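Local coordinates for protein Bug27 (Bordetella pertussis, PDB 2QPQ) that probably serves as a periplasmic solute-binding receptor of the Bug family, closing on a small ligand in Venus flytrap fashion, at residues K252-R256 with D257-K261. Sequence-based numbering, arbitrary orientation.
Sequences KVMQR and DDVQK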
loop_
_atom_site.group_PDB
_atom_site.type_symbol
_atom_site.label_atom_id
_atom_site.label_comp_id
_atom_site.label_asym_id
_atom_site.label_seq_id
_atom_site.Cartn_x
_atom_site.Cartn_y
_atom_site.Cartn_z
ATOM N N LYS A 252 -7.349 2.126 -20.018
ATOM C CA LYS A 252 -8.509 1.530 -20.664
ATOM C C LYS A 252 -9.077 0.324 -19.886
ATOM O O LYS A 252 -10.290 0.211 -19.723
ATOM C CB LYS A 252 -8.208 1.160 -22.129
ATOM C CG LYS A 252 -8.452 2.350 -23.071
ATOM C CD LYS A 252 -7.690 2.237 -24.384
ATOM C CE LYS A 252 -7.768 3.545 -25.217
ATOM N NZ LYS A 252 -6.703 3.631 -26.310
ATOM N N VAL A 253 -8.196 -0.542 -19.390
ATOM C CA VAL A 253 -8.594 -1.609 -18.464
ATOM C C VAL A 253 -9.258 -1.068 -17.206
ATOM O O VAL A 253 -10.317 -1.552 -16.809
ATOM C CB VAL A 253 -7.405 -2.524 -18.051
ATOM C CG1 VAL A 253 -7.858 -3.526 -16.981
ATOM C CG2 VAL A 253 -6.871 -3.262 -19.244
ATOM N N MET A 254 -8.644 -0.075 -16.572
ATOM C CA MET A 254 -9.174 0.460 -15.331
ATOM C C MET A 254 -10.552 1.120 -15.527
ATOM O O MET A 254 -11.405 1.089 -14.616
ATOM C CB MET A 254 -8.180 1.405 -14.653
ATOM C CG MET A 254 -6.856 0.719 -14.278
ATOM S SD MET A 254 -7.098 -0.641 -13.118
ATOM C CE MET A 254 -6.806 -2.067 -14.070
ATOM N N GLN A 255 -10.773 1.656 -16.727
ATOM C CA GLN A 255 -12.048 2.295 -17.084
ATOM C C GLN A 255 -13.227 1.324 -17.261
ATOM O O GLN A 255 -14.375 1.758 -17.338
ATOM C CB GLN A 255 -11.850 3.119 -18.354
ATOM C CG GLN A 255 -11.064 4.401 -18.108
ATOM C CD GLN A 255 -10.539 5.010 -19.395
ATOM O OE1 GLN A 255 -10.982 4.640 -20.507
ATOM N NE2 GLN A 255 -9.592 5.946 -19.268
ATOM N N ARG A 256 -12.959 0.029 -17.369
ATOM C CA ARG A 256 -14.019 -0.963 -17.526
ATOM C C ARG A 256 -15.027 -0.864 -16.366
ATOM O O ARG A 256 -14.610 -0.706 -15.217
ATOM C CB ARG A 256 -13.420 -2.365 -17.586
ATOM C CG ARG A 256 -12.535 -2.635 -18.776
ATOM C CD ARG A 256 -11.997 -4.024 -18.669
ATOM N NE ARG A 256 -13.084 -5.002 -18.676
ATOM C CZ ARG A 256 -13.445 -5.739 -19.731
ATOM N NH1 ARG A 256 -12.794 -5.632 -20.880
ATOM N NH2 ARG A 256 -14.443 -6.614 -19.628
ATOM N N ASP A 257 -16.341 -0.914 -16.660
ATOM C CA ASP A 257 -17.374 -0.939 -15.598
ATOM C C ASP A 257 -17.127 -2.096 -14.634
ATOM O O ASP A 257 -17.222 -1.942 -13.409
ATOM C CB ASP A 257 -18.786 -1.173 -16.180
ATOM C CG ASP A 257 -19.318 -0.017 -16.963
ATOM O OD1 ASP A 257 -18.904 1.149 -16.754
ATOM O OD2 ASP A 257 -20.232 -0.296 -17.786
ATOM N N ASP A 258 -16.836 -3.276 -15.177
ATOM C CA ASP A 258 -16.726 -4.418 -14.318
ATOM C C ASP A 258 -15.520 -4.277 -13.339
ATOM O O ASP A 258 -15.614 -4.606 -12.161
ATOM C CB ASP A 258 -16.760 -5.734 -15.099
ATOM C CG ASP A 258 -15.621 -5.891 -16.061
ATOM O OD1 ASP A 258 -14.860 -4.928 -16.296
ATOM O OD2 ASP A 258 -15.482 -7.011 -16.601
ATOM N N VAL A 259 -14.430 -3.717 -13.850
ATOM C CA VAL A 259 -13.239 -3.454 -13.041
ATOM C C VAL A 259 -13.513 -2.440 -11.963
ATOM O O VAL A 259 -13.100 -2.653 -10.810
ATOM C CB VAL A 259 -12.068 -2.983 -13.935
ATOM C CG1 VAL A 259 -10.924 -2.430 -13.088
ATOM C CG2 VAL A 259 -11.609 -4.146 -14.793
ATOM N N GLN A 260 -14.186 -1.345 -12.312
ATOM C CA GLN A 260 -14.480 -0.263 -11.340
ATOM C C GLN A 260 -15.336 -0.778 -10.179
ATOM O O GLN A 260 -15.103 -0.448 -9.012
ATOM C CB GLN A 260 -15.213 0.921 -12.003
ATOM C CG GLN A 260 -14.324 1.817 -12.917
ATOM C CD GLN A 260 -13.268 2.565 -12.128
ATOM O OE1 GLN A 260 -13.564 3.208 -11.122
ATOM N NE2 GLN A 260 -12.012 2.480 -12.582
ATOM N N LYS A 261 -16.336 -1.585 -10.518
ATOM C CA LYS A 261 -17.288 -2.109 -9.514
ATOM C C LYS A 261 -16.564 -3.026 -8.533
ATOM O O LYS A 261 -16.700 -2.864 -7.331
ATOM C CB LYS A 261 -18.447 -2.863 -10.202
ATOM C CG LYS A 261 -19.294 -3.698 -9.253
ATOM C CD LYS A 261 -20.327 -4.554 -9.970
ATOM C CE LYS A 261 -21.150 -5.352 -8.939
ATOM N NZ LYS A 261 -21.764 -4.431 -7.922
#
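Arg256 and Asp258 pair at the start of helix 257-266, just after the turn from helix 240-254, in a salt bridge that the guanidinium makes side-on, through NE and NH2. NE of Arg256 donates to OD1 of Asp258 over 3.0 Å, on the syn lone pair of that oxygen, while NH2 of Arg256 reaches OD2 of Asp258 at 3.2 Å. Both oxygens lie near the guanidinium plane, but the carboxylate is turned 37° from it, so NH2 meets OD2 from outside the carboxylate plane. With CG between its backbone N and carbonyl carbon (chi1 62°), the carboxylate of Asp258 turns back toward Arg256; the same OD1 also takes a weak bond from Val259 N. Arg256 is the N-cap residue, and its carbonyl O accepts the first-turn bond from Gln260 N at 3.0 Å. On another side of the turn, Gln260 folds at chi2 (-67°) and brings NE2 to Met254 O in a nearly straight hydrogen bond, whose modelled 2.5 Å is too short to be taken literally; NE2 stands above the carbonyl plane. Val259 points back at the first helix, its CG2 3.5 Å from Val253 O and beside the Val253 side chain, its CG1 near Met254 SD. Val253, Arg256 and Asp258 touch Tyr32 of helix 21-35, Met254 touches Ile29 there, and Gln260 OE1 bonds Thr270 OG1 in strand 269-273.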